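Local coordinates for protein sugar isomerase (Sinorhizobium meliloti, PDB 3QC0) that binds a zinc ion in a TIM barrel and probably catalyses the isomerisation of a sugar, at residues A[203-208]-A[245-250]; A[177-182]-A[217-222]; A[9-14]-A[33-38]. One frame throughout, in Å; residues are numbered along the deposited sequence.

Contact 1: A[203-208]-A[245-250]; sequences HHICDW and QEVEIF
The carbonyl oxygen Glu246 O receives two groups of the neighbouring strand: Ile205 N hydrogen-bonds to it at 2.8 Å, and the CA-H of His204 leans on the same oxygen. The pair belongs to the parallel pairing of strands 200-205 and 245-247, the seventh and eighth of the TIM barrel, connected through helix 229-238 as a beta-alpha-beta crossover. Two further backbone bonds set the register, Glu246 N to His203 O at 2.9 Å and Glu248 N to Ile205 O at 3.0 Å.

On the metal-bearing face, His204 and Glu246 project side by side, and the carboxylate stacks on the imidazole with the planes 26° apart. Glu246 OE2 stands 3.5 Å above the ring of His204, offset toward its rim. The histidine's CG lies anti to the carbonyl carbon (chi1 -51°), an orientation that lets ND1 bind the zinc ion. There Glu248 OE1 is a fellow ligand, its carboxylate turned 80° from the ring, and Glu142 and Asp177 complete the site. On the far side of the ring, His204 NE2 donates to a water at 2.9 Å, which in turn donates to Glu246 OE1, an oxygen also hydrogen-bonded to Thr62. Metal and water together therefore fix the rotation of the imidazole. A leucine in place of His204 would probably leave the zinc ion one ligand short and the bridging water without its donor.

On the opposite face, with His203 and Gln245, Ile205 crosses Val247, with Ile205 CD1 3.8 Å from Val247 CG2, and the CB of Gln245 packs on that same methyl of Ile205. Beyond the strands, Cys206 CB rests 4.0 Å from Ile249 CG1.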
loop_
_atom_site.group_PDB
_atom_site.type_symbol
_atom_site.label_atom_id
_atom_site.label_comp_id
_atom_site.label_asym_id
_atom_site.label_seq_id
_atom_site.Cartn_x
_atom_site.Cartn_y
_atom_site.Cartn_z
ATOM N N HIS A 203 -15.742 9.251 7.784
ATOM C CA HIS A 203 -14.829 8.356 8.510
ATOM C C HIS A 203 -15.361 6.956 8.373
ATOM O O HIS A 203 -16.474 6.662 8.862
ATOM C CB HIS A 203 -14.765 8.786 9.977
ATOM C CG HIS A 203 -13.919 7.914 10.844
ATOM N ND1 HIS A 203 -14.003 7.933 12.216
ATOM C CD2 HIS A 203 -12.942 7.008 10.537
ATOM C CE1 HIS A 203 -13.112 7.095 12.720
ATOM N NE2 HIS A 203 -12.491 6.486 11.726
ATOM N N HIS A 204 -14.623 6.102 7.658
ATOM C CA HIS A 204 -15.033 4.729 7.440
ATOM C C HIS A 204 -14.216 3.813 8.329
ATOM O O HIS A 204 -12.975 3.966 8.434
ATOM C CB HIS A 204 -14.869 4.265 5.986
ATOM C CG HIS A 204 -15.481 5.170 4.976
ATOM N ND1 HIS A 204 -15.265 5.036 3.622
ATOM C CD2 HIS A 204 -16.328 6.221 5.128
ATOM C CE1 HIS A 204 -15.952 5.985 2.987
ATOM N NE2 HIS A 204 -16.614 6.700 3.880
ATOM N N ILE A 205 -14.906 2.836 8.913
ATOM C CA ILE A 205 -14.296 1.889 9.835
ATOM C C ILE A 205 -14.482 0.432 9.424
ATOM O O ILE A 205 -15.408 0.082 8.715
ATOM C CB ILE A 205 -14.771 2.099 11.288
ATOM C CG1 ILE A 205 -16.294 1.986 11.381
ATOM C CG2 ILE A 205 -14.242 3.439 11.825
ATOM C CD1 ILE A 205 -16.793 1.929 12.881
ATOM N N CYS A 206 -13.526 -0.377 9.897
ATOM C CA CYS A 206 -13.341 -1.796 9.560
ATOM C C CYS A 206 -11.970 -2.114 10.177
ATOM O O CYS A 206 -11.496 -1.363 11.022
ATOM C CB CYS A 206 -13.382 -2.068 8.054
ATOM S SG CYS A 206 -12.142 -1.157 7.142
ATOM N N ASP A 207 -11.378 -3.228 9.792
ATOM C CA ASP A 207 -10.086 -3.566 10.336
ATOM C C ASP A 207 -9.190 -4.240 9.305
ATOM O O ASP A 207 -9.676 -4.754 8.283
ATOM C CB ASP A 207 -10.232 -4.471 11.587
ATOM C CG ASP A 207 -9.250 -4.105 12.709
ATOM O OD1 ASP A 207 -8.135 -3.566 12.406
ATOM O OD2 ASP A 207 -9.563 -4.383 13.907
ATOM N N TRP A 208 -7.892 -4.198 9.596
ATOM C CA TRP A 208 -6.864 -4.839 8.799
ATOM C C TRP A 208 -6.447 -6.136 9.466
ATOM O O TRP A 208 -5.891 -6.117 10.557
ATOM C CB TRP A 208 -5.653 -3.888 8.619
ATOM C CG TRP A 208 -4.621 -4.501 7.701
ATOM C CD1 TRP A 208 -3.633 -5.397 8.051
ATOM C CD2 TRP A 208 -4.496 -4.323 6.286
ATOM N NE1 TRP A 208 -2.894 -5.734 6.952
ATOM C CE2 TRP A 208 -3.407 -5.097 5.855
ATOM C CE3 TRP A 208 -5.138 -3.539 5.364
ATOM C CZ2 TRP A 208 -3.017 -5.142 4.531
ATOM C CZ3 TRP A 208 -4.773 -3.596 4.050
ATOM C CH2 TRP A 208 -3.696 -4.367 3.644
ATOM N N GLN A 245 -19.421 7.142 12.354
ATOM C CA GLN A 245 -18.424 6.228 11.838
ATOM C C GLN A 245 -19.169 5.235 10.978
ATOM O O GLN A 245 -20.141 4.626 11.447
ATOM C CB GLN A 245 -17.700 5.525 12.986
ATOM C CG GLN A 245 -16.945 6.487 13.873
ATOM C CD GLN A 245 -16.294 5.791 15.061
ATOM O OE1 GLN A 245 -15.525 4.855 14.885
ATOM N NE2 GLN A 245 -16.598 6.240 16.262
ATOM N N GLU A 246 -18.715 5.080 9.732
ATOM C CA GLU A 246 -19.392 4.293 8.724
ATOM C C GLU A 246 -18.706 2.940 8.536
ATOM O O GLU A 246 -17.533 2.892 8.096
ATOM C CB GLU A 246 -19.393 5.100 7.419
ATOM C CG GLU A 246 -20.036 4.394 6.237
ATOM C CD GLU A 246 -19.843 5.161 4.967
ATOM O OE1 GLU A 246 -20.166 6.373 4.949
ATOM O OE2 GLU A 246 -19.367 4.565 3.984
ATOM N N VAL A 247 -19.376 1.865 8.914
ATOM C CA VAL A 247 -18.849 0.519 8.795
ATOM C C VAL A 247 -18.891 0.012 7.373
ATOM O O VAL A 247 -19.935 -0.171 6.774
ATOM C CB VAL A 247 -19.572 -0.475 9.673
ATOM C CG1 VAL A 247 -19.004 -1.890 9.463
ATOM C CG2 VAL A 247 -19.525 0.021 11.142
ATOM N N GLU A 248 -17.707 -0.210 6.823
ATOM C CA GLU A 248 -17.574 -0.637 5.443
ATOM C C GLU A 248 -16.660 -1.850 5.405
ATOM O O GLU A 248 -15.438 -1.755 5.495
ATOM C CB GLU A 248 -17.027 0.496 4.563
ATOM C CG GLU A 248 -16.940 0.122 3.101
ATOM C CD GLU A 248 -16.377 1.216 2.260
ATOM O OE1 GLU A 248 -15.569 1.977 2.773
ATOM O OE2 GLU A 248 -16.794 1.338 1.093
ATOM N N ILE A 249 -17.280 -3.018 5.333
ATOM C CA ILE A 249 -16.603 -4.305 5.341
ATOM C C ILE A 249 -16.921 -5.082 4.063
ATOM O O ILE A 249 -18.082 -5.320 3.745
ATOM C CB ILE A 249 -17.013 -5.163 6.570
ATOM C CG1 ILE A 249 -16.622 -4.441 7.859
ATOM C CG2 ILE A 249 -16.351 -6.564 6.495
ATOM C CD1 ILE A 249 -17.206 -5.001 9.174
ATOM N N PHE A 250 -15.890 -5.481 3.337
ATOM C CA PHE A 250 -15.968 -6.416 2.226
ATOM C C PHE A 250 -15.360 -7.732 2.718
ATOM O O PHE A 250 -14.154 -7.782 2.965
ATOM C CB PHE A 250 -15.185 -5.944 0.976
ATOM C CG PHE A 250 -15.404 -4.495 0.569
ATOM C CD1 PHE A 250 -16.567 -3.811 0.828
ATOM C CD2 PHE A 250 -14.429 -3.845 -0.170
ATOM C CE1 PHE A 250 -16.721 -2.472 0.434
ATOM C CE2 PHE A 250 -14.589 -2.521 -0.567
ATOM C CZ PHE A 250 -15.738 -1.826 -0.242
HETATM O O HOH W 1 -19.012 8.185 3.272
#

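Contact 2: A[177-182]-A[217-222]; sequences DVYHVW and TDRGMM
Asp177 OD2, a ligand of the zinc ion, also takes a hydrogen bond from Arg219 NH1 at 3.1 Å, within a salt bridge. The donor meets the syn lone pair of the oxygen, while the two flat groups stand 73° apart; Arg219 NH2 adds a weak second bond to the same oxygen. Both NH2 and His180 NE2 hydrogen-bond one oxygen of an unidentified bound molecule.

The arginine reaches this position by crossing over the face of Tyr179. Its CG sits 3.7 Å from the centroid of the Tyr179 ring, a CH-pi contact over the face, and the extended chain carries the guanidinium on until one of its faces rests on Tyr179 CB. Outside the two segments, Glu248 O accepts from NH1 and Phe250 makes a cation-pi contact.

Farther out, Asp177 OD1 caps helix 178-181 by accepting from Tyr179 N at 2.9 Å, so OD1 serves the helix while OD2 serves the metal and the arginine. Two waters join Tyr179 OH to the backbone of Asp218, one reaching Asp218 O and the other Asp218 N. Metal ligands at the C-terminal ends of the strands are characteristic of xylose isomerase-like TIM barrels, and this is probably the active-site end.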
loop_
_atom_site.group_PDB
_atom_site.type_symbol
_atom_site.label_atom_id
_atom_site.label_comp_id
_atom_site.label_asym_id
_atom_site.label_seq_id
_atom_site.Cartn_x
_atom_site.Cartn_y
_atom_site.Cartn_z
ATOM N N ASP A 177 -10.858 6.503 5.387
ATOM C CA ASP A 177 -11.224 5.092 5.584
ATOM C C ASP A 177 -10.009 4.416 6.170
ATOM O O ASP A 177 -8.938 4.450 5.579
ATOM C CB ASP A 177 -11.621 4.500 4.235
ATOM C CG ASP A 177 -12.052 3.048 4.295
ATOM O OD1 ASP A 177 -11.559 2.313 5.164
ATOM O OD2 ASP A 177 -12.891 2.664 3.439
ATOM N N VAL A 178 -10.159 3.898 7.379
ATOM C CA VAL A 178 -9.018 3.340 8.115
ATOM C C VAL A 178 -8.327 2.253 7.308
ATOM O O VAL A 178 -7.107 2.088 7.429
ATOM C CB VAL A 178 -9.430 2.811 9.499
ATOM C CG1 VAL A 178 -9.993 4.001 10.348
ATOM C CG2 VAL A 178 -10.448 1.652 9.422
ATOM N N TYR A 179 -9.072 1.529 6.481
ATOM C CA TYR A 179 -8.456 0.453 5.701
ATOM C C TYR A 179 -7.378 0.997 4.783
ATOM O O TYR A 179 -6.352 0.407 4.559
ATOM C CB TYR A 179 -9.487 -0.305 4.849
ATOM C CG TYR A 179 -9.072 -1.712 4.512
ATOM C CD1 TYR A 179 -9.022 -2.691 5.501
ATOM C CD2 TYR A 179 -8.729 -2.084 3.211
ATOM C CE1 TYR A 179 -8.622 -3.988 5.212
ATOM C CE2 TYR A 179 -8.356 -3.394 2.903
ATOM C CZ TYR A 179 -8.303 -4.346 3.918
ATOM O OH TYR A 179 -7.956 -5.653 3.632
ATOM N N HIS A 180 -7.650 2.170 4.225
ATOM C CA HIS A 180 -6.806 2.737 3.196
ATOM C C HIS A 180 -5.633 3.529 3.757
ATOM O O HIS A 180 -4.636 3.740 3.033
ATOM C CB HIS A 180 -7.638 3.662 2.302
ATOM C CG HIS A 180 -8.741 2.954 1.595
ATOM N ND1 HIS A 180 -8.551 1.730 0.986
ATOM C CD2 HIS A 180 -10.041 3.295 1.382
ATOM C CE1 HIS A 180 -9.703 1.333 0.460
ATOM N NE2 HIS A 180 -10.614 2.265 0.681
ATOM N N VAL A 181 -5.780 4.040 4.994
ATOM C CA VAL A 181 -4.809 5.008 5.531
ATOM C C VAL A 181 -4.078 4.602 6.816
ATOM O O VAL A 181 -3.151 5.318 7.207
ATOM C CB VAL A 181 -5.504 6.415 5.798
ATOM C CG1 VAL A 181 -6.264 6.917 4.584
ATOM C CG2 VAL A 181 -6.447 6.368 7.050
ATOM N N TRP A 182 -4.495 3.521 7.485
ATOM C CA TRP A 182 -4.023 3.227 8.846
ATOM C C TRP A 182 -2.488 3.132 8.924
ATOM O O TRP A 182 -1.902 3.450 9.949
ATOM C CB TRP A 182 -4.625 1.939 9.396
ATOM C CG TRP A 182 -4.087 0.718 8.772
ATOM C CD1 TRP A 182 -4.462 0.156 7.607
ATOM C CD2 TRP A 182 -2.975 -0.055 9.260
ATOM N NE1 TRP A 182 -3.669 -0.945 7.336
ATOM C CE2 TRP A 182 -2.757 -1.094 8.352
ATOM C CE3 TRP A 182 -2.208 0.025 10.396
ATOM C CZ2 TRP A 182 -1.745 -2.059 8.538
ATOM C CZ3 TRP A 182 -1.198 -0.886 10.584
ATOM C CH2 TRP A 182 -0.969 -1.940 9.652
ATOM N N THR A 217 -11.541 -8.370 -0.808
ATOM C CA THR A 217 -12.707 -8.832 -0.060
ATOM C C THR A 217 -12.383 -9.553 1.248
ATOM O O THR A 217 -13.079 -10.522 1.639
ATOM C CB THR A 217 -13.568 -9.722 -0.963
ATOM O OG1 THR A 217 -12.787 -10.855 -1.362
ATOM C CG2 THR A 217 -14.078 -8.928 -2.195
ATOM N N ASP A 218 -11.326 -9.113 1.933
ATOM C CA ASP A 218 -11.022 -9.618 3.270
ATOM C C ASP A 218 -10.749 -8.507 4.287
ATOM O O ASP A 218 -9.848 -8.614 5.145
ATOM C CB ASP A 218 -9.869 -10.628 3.192
ATOM C CG ASP A 218 -9.745 -11.478 4.446
ATOM O OD1 ASP A 218 -10.805 -11.900 4.992
ATOM O OD2 ASP A 218 -8.592 -11.728 4.892
ATOM N N ARG A 219 -11.541 -7.446 4.224
ATOM C CA ARG A 219 -11.578 -6.487 5.320
ATOM C C ARG A 219 -12.086 -7.159 6.589
ATOM O O ARG A 219 -12.939 -8.073 6.521
ATOM C CB ARG A 219 -12.467 -5.288 5.038
ATOM C CG ARG A 219 -12.106 -4.475 3.826
ATOM C CD ARG A 219 -12.832 -3.149 3.862
ATOM N NE ARG A 219 -12.485 -2.274 2.761
ATOM C CZ ARG A 219 -12.724 -0.967 2.736
ATOM N NH1 ARG A 219 -13.413 -0.376 3.707
ATOM N NH2 ARG A 219 -12.310 -0.247 1.701
ATOM N N GLY A 220 -11.601 -6.694 7.731
ATOM C CA GLY A 220 -11.984 -7.235 9.031
ATOM C C GLY A 220 -13.098 -6.471 9.695
ATOM O O GLY A 220 -13.287 -5.263 9.458
HETATM N N MSE A 221 -13.878 -7.191 10.508
HETATM C CA MSE A 221 -14.724 -6.567 11.478
HETATM C C MSE A 221 -13.834 -5.834 12.485
HETATM O O MSE A 221 -12.779 -6.339 12.900
HETATM C CB MSE A 221 -15.537 -7.657 12.184
HETATM C CG MSE A 221 -16.460 -7.197 13.283
HETATM SE SE MSE A 221 -17.857 -5.971 12.791
HETATM C CE MSE A 221 -18.854 -7.332 11.745
HETATM N N MSE A 222 -14.276 -4.675 12.903
HETATM C CA MSE A 222 -13.535 -3.872 13.868
HETATM C C MSE A 222 -13.197 -4.686 15.098
HETATM O O MSE A 222 -14.078 -5.268 15.715
HETATM C CB MSE A 222 -14.343 -2.670 14.326
HETATM C CG MSE A 222 -14.607 -1.633 13.302
HETATM SE SE MSE A 222 -16.125 -1.990 12.123
HETATM C CE MSE A 222 -17.551 -2.155 13.370
HETATM O O HOH W 2 -7.706 -7.117 5.940
HETATM O O HOH W 3 -9.201 -7.145 1.530
#

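Contact 3: A[9-14]-A[33-38]; sequences INLATI and TAIAPW
Asn10 and Ala36 pair as neighbours on parallel strands 7-10 and 34-36, the first two of the TIM barrel, joined by a beta-alpha-beta crossover through helix 20-29. The side chain of Asn10 leaves the backbone with CG anti to N (chi1 -179°), which carries the amide over to the next strand and on to Trp38. Asn10 CB passes Ala36 CB at 4.1 Å, and Asn10 CG lies 3.6 Å from Ala36 O. At the tip, Asn10 OD1 accepts two bonds in its carbonyl plane. Trp38 NE1 gives one at 2.8 Å, on a lone pair and within the plane of the indole, which is turned 70° from the amide. Ala12 N gives the other at 2.9 Å, forming an Asx turn that ties the side chain to the 3-10 segment after the strand. Asn10 ND2, near Ala36 CB, donates instead to Glu246 OE2. With both ends of the amide bonded, its flip state is well defined.

The backbone carries the pairing on: Ile9 N bonds Ala34 O, Ala36 N bonds Ile9 O, and Leu11 N reaches Ala36 O at 2.9 Å. On the face away from Asn10, the two methyls of Leu11 meet Ile35 and Pro37. Leu11 CD2 approaches Ile35 CG2 at 4.1 Å, while Leu11 CD1 packs against Pro37 CB at 3.9 Å.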
loop_
_atom_site.group_PDB
_atom_site.type_symbol
_atom_site.label_atom_id
_atom_site.label_comp_id
_atom_site.label_asym_id
_atom_site.label_seq_id
_atom_site.Cartn_x
_atom_site.Cartn_y
_atom_site.Cartn_z
ATOM N N ILE A 9 -23.946 2.370 8.627
ATOM C CA ILE A 9 -23.572 1.132 7.943
ATOM C C ILE A 9 -23.471 1.408 6.446
ATOM O O ILE A 9 -24.432 1.803 5.793
ATOM C CB ILE A 9 -24.575 -0.019 8.198
ATOM C CG1 ILE A 9 -24.716 -0.298 9.704
ATOM C CG2 ILE A 9 -24.188 -1.279 7.401
ATOM C CD1 ILE A 9 -23.518 -0.886 10.420
ATOM N N ASN A 10 -22.268 1.236 5.895
ATOM C CA ASN A 10 -22.097 1.219 4.459
ATOM C C ASN A 10 -22.693 -0.108 4.006
ATOM O O ASN A 10 -22.340 -1.162 4.533
ATOM C CB ASN A 10 -20.617 1.367 4.092
ATOM C CG ASN A 10 -20.387 1.391 2.639
ATOM O OD1 ASN A 10 -20.703 0.411 1.927
ATOM N ND2 ASN A 10 -19.691 2.452 2.167
ATOM N N LEU A 11 -23.630 -0.068 3.061
ATOM C CA LEU A 11 -24.400 -1.254 2.734
ATOM C C LEU A 11 -23.603 -2.315 2.008
ATOM O O LEU A 11 -24.048 -3.427 1.843
ATOM C CB LEU A 11 -25.633 -0.854 1.925
ATOM C CG LEU A 11 -26.577 0.118 2.644
ATOM C CD1 LEU A 11 -27.928 0.271 1.865
ATOM C CD2 LEU A 11 -26.841 -0.247 4.101
ATOM N N ALA A 12 -22.350 -2.018 1.641
ATOM C CA ALA A 12 -21.483 -3.096 1.170
ATOM C C ALA A 12 -21.318 -4.165 2.242
ATOM O O ALA A 12 -21.108 -5.334 1.938
ATOM C CB ALA A 12 -20.107 -2.557 0.780
ATOM N N THR A 13 -21.405 -3.761 3.493
ATOM C CA THR A 13 -21.200 -4.667 4.625
ATOM C C THR A 13 -22.144 -5.867 4.612
ATOM O O THR A 13 -21.760 -6.966 5.035
ATOM C CB THR A 13 -21.307 -3.884 5.939
ATOM O OG1 THR A 13 -20.261 -2.910 5.942
ATOM C CG2 THR A 13 -21.132 -4.759 7.199
ATOM N N ILE A 14 -23.348 -5.655 4.075
ATOM C CA ILE A 14 -24.346 -6.751 3.981
ATOM C C ILE A 14 -24.864 -6.863 2.549
ATOM O O ILE A 14 -26.065 -7.155 2.291
ATOM C CB ILE A 14 -25.504 -6.580 5.044
ATOM C CG1 ILE A 14 -26.100 -5.177 5.006
ATOM C CG2 ILE A 14 -24.991 -6.941 6.471
ATOM C CD1 ILE A 14 -27.402 -5.020 5.872
ATOM N N THR A 33 -29.662 4.715 12.205
ATOM C CA THR A 33 -30.362 5.643 11.301
ATOM C C THR A 33 -29.480 6.339 10.261
ATOM O O THR A 33 -29.856 7.390 9.704
ATOM C CB THR A 33 -31.119 6.732 12.099
ATOM O OG1 THR A 33 -30.195 7.448 12.926
ATOM C CG2 THR A 33 -32.246 6.111 12.964
ATOM N N ALA A 34 -28.300 5.779 10.014
ATOM C CA ALA A 34 -27.425 6.329 9.003
ATOM C C ALA A 34 -26.864 5.164 8.199
ATOM O O ALA A 34 -26.512 4.128 8.760
ATOM C CB ALA A 34 -26.288 7.103 9.668
ATOM N N ILE A 35 -26.794 5.357 6.887
ATOM C CA ILE A 35 -26.345 4.358 5.938
ATOM C C ILE A 35 -25.447 5.034 4.905
ATOM O O ILE A 35 -25.430 6.259 4.775
ATOM C CB ILE A 35 -27.530 3.622 5.235
ATOM C CG1 ILE A 35 -28.451 4.602 4.467
ATOM C CG2 ILE A 35 -28.354 2.844 6.277
ATOM C CD1 ILE A 35 -29.253 3.922 3.393
ATOM N N ALA A 36 -24.738 4.206 4.152
ATOM C CA ALA A 36 -24.072 4.638 2.928
ATOM C C ALA A 36 -24.326 3.580 1.873
ATOM O O ALA A 36 -23.687 2.524 1.869
ATOM C CB ALA A 36 -22.565 4.860 3.169
ATOM N N PRO A 37 -25.318 3.820 0.996
ATOM C CA PRO A 37 -25.580 2.888 -0.067
ATOM C C PRO A 37 -24.673 3.099 -1.271
ATOM O O PRO A 37 -24.006 4.136 -1.391
ATOM C CB PRO A 37 -27.011 3.210 -0.455
ATOM C CG PRO A 37 -27.065 4.713 -0.320
ATOM C CD PRO A 37 -26.172 5.019 0.896
ATOM N N TRP A 38 -24.689 2.102 -2.148
ATOM C CA TRP A 38 -23.985 2.156 -3.394
ATOM C C TRP A 38 -24.929 2.414 -4.552
ATOM O O TRP A 38 -26.137 2.072 -4.502
ATOM C CB TRP A 38 -23.216 0.850 -3.616
ATOM C CG TRP A 38 -22.067 0.678 -2.690
ATOM C CD1 TRP A 38 -22.086 0.690 -1.331
ATOM C CD2 TRP A 38 -20.688 0.527 -3.060
ATOM N NE1 TRP A 38 -20.815 0.540 -0.835
ATOM C CE2 TRP A 38 -19.951 0.434 -1.882
ATOM C CE3 TRP A 38 -20.026 0.425 -4.280
ATOM C CZ2 TRP A 38 -18.574 0.233 -1.878
ATOM C CZ3 TRP A 38 -18.642 0.243 -4.265
ATOM C CH2 TRP A 38 -17.948 0.180 -3.081
#

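Contacts 1 and 3 pair strands of one closed eight-stranded barrel, and contact 2 sits where strand 172-177 ends. Contact 3 comes first along the chain, joining the first and second strands; contact 1 joins the seventh and eighth. Strands 245-247 and 7-10 are neighbours, so these contacts meet across the barrel's closing seam, centres about 10 Å apart. Contact 2 interleaves with contact 1 in sequence, centres about 6 Å apart, adding helix 178-181 and the loop before helix 229-238. Contacts 2 and 3, about 15 Å apart between centres, do not touch. Contacts 1 and 2 supply three of the four zinc ligands; contact 3 supplies none but reaches contact 1 through a probable Asn10-Glu246 hydrogen bond.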